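Local coordinates for protein secretin XcpQ (Pseudomonas aeruginosa, PDB 4E9J) that forms, as the whole protein, the outer-membrane channel of the type II secretion system that exports elastase and other proteins, this chain being its periplasmic N0-N2 part, at residues 129-134 with 168-173; 190-195 with 210-215. All coordinates share one frame; numbering follows the deposited sequence.

Interaction 1. Residues 129-134 with 168-173; sequences IPLIRP and RQLDQK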
# COMPACT_ATOMS: atom_id res chain seq x y z
N ILE A 129 1.27 6.05 -8.72
CA ILE A 129 1.64 5.65 -7.34
C ILE A 129 2.68 4.50 -7.28
O ILE A 129 3.72 4.65 -6.62
CB ILE A 129 0.36 5.31 -6.50
CG1 ILE A 129 -0.55 6.55 -6.24
CG2 ILE A 129 0.74 4.57 -5.19
CD1 ILE A 129 -0.42 7.29 -4.92
N PRO A 130 2.47 3.33 -7.94
CA PRO A 130 3.51 2.27 -7.85
C PRO A 130 4.84 2.65 -8.52
O PRO A 130 5.88 2.09 -8.19
CB PRO A 130 2.86 1.03 -8.48
CG PRO A 130 1.49 1.46 -8.95
CD PRO A 130 1.34 2.94 -8.81
N LEU A 131 4.81 3.64 -9.44
CA LEU A 131 6.04 4.06 -10.11
C LEU A 131 6.83 5.09 -9.28
O LEU A 131 8.03 5.24 -9.49
CB LEU A 131 5.68 4.64 -11.48
CG LEU A 131 4.70 3.80 -12.33
CD1 LEU A 131 4.48 4.46 -13.65
CD2 LEU A 131 5.19 2.36 -12.50
N ILE A 132 6.18 5.78 -8.35
CA ILE A 132 6.88 6.77 -7.53
C ILE A 132 7.15 6.25 -6.12
O ILE A 132 8.01 6.81 -5.45
CB ILE A 132 6.19 8.16 -7.55
CG1 ILE A 132 4.75 8.09 -7.04
CG2 ILE A 132 6.24 8.77 -8.98
CD1 ILE A 132 4.19 9.41 -6.66
N ARG A 133 6.44 5.22 -5.66
CA ARG A 133 6.70 4.66 -4.33
C ARG A 133 8.18 4.27 -4.09
O ARG A 133 8.69 4.64 -3.03
CB ARG A 133 5.76 3.49 -3.97
CG ARG A 133 5.45 3.45 -2.48
CD ARG A 133 4.57 2.29 -2.08
NE ARG A 133 3.17 2.46 -2.47
CZ ARG A 133 2.27 3.22 -1.84
NH1 ARG A 133 2.62 3.94 -0.78
NH2 ARG A 133 1.02 3.27 -2.28
N PRO A 134 8.97 3.72 -5.06
CA PRO A 134 10.40 3.47 -4.74
C PRO A 134 11.19 4.71 -4.34
O PRO A 134 12.29 4.59 -3.79
CB PRO A 134 10.97 2.88 -6.05
CG PRO A 134 9.86 2.61 -6.93
CD PRO A 134 8.62 3.25 -6.42
N ARG A 168 6.24 14.75 -13.49
CA ARG A 168 6.05 15.51 -14.73
C ARG A 168 6.48 14.71 -15.96
O ARG A 168 5.84 14.81 -17.01
CB ARG A 168 6.80 16.86 -14.71
N GLN A 169 7.56 13.95 -15.85
CA GLN A 169 8.03 13.16 -16.99
C GLN A 169 7.14 11.94 -17.20
O GLN A 169 6.79 11.63 -18.33
CB GLN A 169 9.50 12.73 -16.80
N LEU A 170 6.78 11.23 -16.10
CA LEU A 170 5.92 10.03 -16.18
C LEU A 170 4.54 10.40 -16.71
O LEU A 170 3.97 9.65 -17.51
CB LEU A 170 5.75 9.32 -14.85
CG LEU A 170 6.92 8.58 -14.29
CD1 LEU A 170 6.65 8.18 -12.83
CD2 LEU A 170 7.26 7.41 -15.15
N ASP A 171 4.00 11.54 -16.25
CA ASP A 171 2.68 12.03 -16.68
C ASP A 171 2.53 12.27 -18.19
O ASP A 171 1.41 12.22 -18.71
CB ASP A 171 2.33 13.33 -15.93
CG ASP A 171 0.89 13.73 -16.09
OD1 ASP A 171 0.02 12.85 -15.96
OD2 ASP A 171 0.63 14.92 -16.37
N GLN A 172 3.64 12.52 -18.90
CA GLN A 172 3.61 12.72 -20.36
C GLN A 172 3.50 11.40 -21.12
O GLN A 172 3.16 11.42 -22.30
CB GLN A 172 4.87 13.50 -20.84
N LYS A 173 3.79 10.26 -20.47
CA LYS A 173 3.71 8.93 -21.10
C LYS A 173 2.26 8.49 -21.24
O LYS A 173 1.44 8.79 -20.37
CB LYS A 173 4.51 7.90 -20.27

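Interaction 2. Residues 190-195 with 210-215; sequences DAAEVL and AQVIAD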
# COMPACT_ATOMS: atom_id res chain seq x y z
N ASP A 190 23.57 -1.04 -10.70
CA ASP A 190 24.41 -1.36 -11.84
C ASP A 190 23.54 -1.75 -13.01
O ASP A 190 23.78 -1.29 -14.12
CB ASP A 190 25.35 -2.54 -11.55
CG ASP A 190 26.49 -2.22 -10.63
OD1 ASP A 190 26.79 -1.03 -10.44
OD2 ASP A 190 27.07 -3.17 -10.07
N ALA A 191 22.54 -2.62 -12.76
CA ALA A 191 21.66 -3.08 -13.84
C ALA A 191 20.94 -1.90 -14.47
O ALA A 191 20.89 -1.81 -15.69
CB ALA A 191 20.64 -4.07 -13.28
N ALA A 192 20.41 -0.97 -13.65
CA ALA A 192 19.70 0.20 -14.18
C ALA A 192 20.60 1.06 -15.07
O ALA A 192 20.21 1.40 -16.18
CB ALA A 192 19.11 1.04 -13.04
N GLU A 193 21.84 1.33 -14.62
CA GLU A 193 22.82 2.11 -15.38
C GLU A 193 23.19 1.45 -16.71
O GLU A 193 23.23 2.13 -17.72
CB GLU A 193 24.08 2.35 -14.51
CG GLU A 193 24.97 3.50 -14.98
CD GLU A 193 26.18 3.70 -14.09
OE1 GLU A 193 27.08 2.83 -14.11
OE2 GLU A 193 26.21 4.70 -13.34
N VAL A 194 23.42 0.14 -16.72
CA VAL A 194 23.73 -0.58 -17.98
C VAL A 194 22.56 -0.49 -18.96
O VAL A 194 22.76 -0.28 -20.16
CB VAL A 194 24.09 -2.06 -17.66
CG1 VAL A 194 24.03 -2.93 -18.91
CG2 VAL A 194 25.47 -2.14 -17.05
N LEU A 195 21.34 -0.71 -18.47
CA LEU A 195 20.15 -0.66 -19.32
C LEU A 195 19.90 0.72 -19.87
O LEU A 195 19.65 0.84 -21.06
CB LEU A 195 18.93 -1.19 -18.56
CG LEU A 195 19.00 -2.68 -18.25
CD1 LEU A 195 17.93 -3.07 -17.25
CD2 LEU A 195 18.96 -3.51 -19.53
N ALA A 210 11.42 2.08 -24.15
CA ALA A 210 11.17 1.57 -22.80
C ALA A 210 11.98 2.38 -21.77
O ALA A 210 12.82 3.18 -22.15
CB ALA A 210 11.51 0.10 -22.73
N GLN A 211 11.66 2.24 -20.49
CA GLN A 211 12.29 3.02 -19.41
C GLN A 211 12.44 2.11 -18.19
O GLN A 211 11.67 1.15 -18.08
CB GLN A 211 11.42 4.25 -19.13
CG GLN A 211 11.71 5.02 -17.83
CD GLN A 211 10.78 6.19 -17.63
OE1 GLN A 211 10.05 6.61 -18.52
NE2 GLN A 211 10.80 6.76 -16.44
N VAL A 212 13.45 2.37 -17.32
CA VAL A 212 13.76 1.58 -16.10
C VAL A 212 13.58 2.45 -14.90
O VAL A 212 14.06 3.58 -14.95
CB VAL A 212 15.25 1.08 -16.07
CG1 VAL A 212 15.49 0.14 -14.89
CG2 VAL A 212 15.67 0.40 -17.34
N ILE A 213 13.01 1.93 -13.79
CA ILE A 213 12.97 2.58 -12.49
C ILE A 213 13.61 1.56 -11.53
O ILE A 213 13.12 0.43 -11.40
CB ILE A 213 11.55 2.98 -12.01
CG1 ILE A 213 11.02 4.17 -12.87
CG2 ILE A 213 11.55 3.33 -10.52
CD1 ILE A 213 9.54 4.51 -12.68
N ALA A 214 14.69 1.99 -10.86
CA ALA A 214 15.37 1.18 -9.88
C ALA A 214 14.55 1.18 -8.57
O ALA A 214 14.04 2.22 -8.21
CB ALA A 214 16.76 1.76 -9.64
N ASP A 215 14.40 0.05 -7.90
CA ASP A 215 13.73 -0.01 -6.59
C ASP A 215 14.69 -0.75 -5.70
O ASP A 215 14.65 -1.98 -5.57
CB ASP A 215 12.35 -0.67 -6.68
CG ASP A 215 11.59 -0.81 -5.38
OD1 ASP A 215 12.06 -0.26 -4.35
OD2 ASP A 215 10.49 -1.39 -5.39

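Interaction 1. Residues 129-134 with 168-173
Leu170 reaches across to Leu131 and Ile132 with one methyl group, CD1, and that methyl makes both of the close contacts. Its CD1 lies 3.9 Å from Leu131 CB and equally 3.9 Å from Ile132 CG2, resting against two consecutive residues of the other helix. With chi1 of -71°, Leu170 holds CG opposite its own carbonyl carbon, which carries the branched end outward to the facing segment. A branched leucine suits this span, because the nearest CA atoms, those of Leu131 and Leu170, are still 8.5 Å apart. In Ile132, branched at CB, a chi1 of 59° puts CG1 between the backbone N and the carbonyl carbon and leaves CG2 to meet Leu170.

This small apolar patch, 109 Å² summed over both sides, is buried. Beyond it the residues do not meet: Arg133 is exposed, and Arg168, Gln169, Gln172 and Lys173 are modelled only to CB, consistent with side chains that are mobile on the outer side of the helix end. Pro130, having no N-H, suits the kink in helix 125-132; the carbonyl before it, Ile129 O, accepts from both Ile132 N and Arg133 N.

In the probably KH-like N1 domain the contact joins the ends of the two helices, 125-132 and 157-171. Ile132 also packs on Leu151 and Ile153 of strand 150-155, whereas Leu131 faces Ile213 of strand 211-215 and Ile222 and Leu224 of strand 220-224, in N2.

Interaction 2. Residues 190-195 with 210-215
Helix 190-195 runs almost antiparallel to strand 211-215, at 167° between their directions, with the two axes 8.6 Å apart at closest. This is helix-on-sheet packing in the N2 domain, whose strand-helix-strand-strand-helix order matches the KH-like fold of secretin periplasmic domains. Strands 178-182 and 211-215 flank strand 220-224, and helix 188-201 makes the crossover from one outer strand to the other. The backbones come nearest at Ala192 and Ala214, whose CA atoms are 6.2 Å apart.

Alanine suits both of these positions, since a single methyl on each side lets helix and strand approach closely: Ala192 CB meets Ala214 CB at 4.2 Å. The same Ala192 methyl also faces CG1 of Val212, so it covers two residues of the strand that point to the same side of the sheet. Between them Ile213 turns its CB away, toward the opposite face, where it packs on Pro134 of the N1 domain.

One turn on from Ala192, Leu195 brings a larger side chain to the strand and crosses that of Val212 at about a right angle. Leu195 also packs on Leu236 and Leu240 of helix 227-240 and on Leu221 of strand 220-224, so it touches the second helix as well as the sheet. Valine, beta-branched and well suited to a strand, divides its two methyls between the partners. With CG1 anti to the backbone N (chi1 -174°), CG2 is left to pack against Leu195, 3.8 Å from its CB and 4.1 Å from its CD1.

How the interactions relate
From the N terminus, interaction 1 comes first, closing a loop of 33 residues that holds strands 141-145 and 150-155 and most of helix 157-171. After a short linker and strand 178-182, interaction 2 closes a tighter loop of 14 residues, including the rest of helix 188-201. The loops follow in series, neither nesting nor crossing: one lies within N1, the other within N2. The centres of interactions 1 and 2 are nevertheless only about 15 Å apart, and the domains meet directly. Leu131 O lies 3.6 Å from Ile213 CD1, and Leu170 CD2 lies 3.8 Å from Gln211 NE2, so strand 211-215 packs on its N2 helix with one face and on both N1 helices with the other.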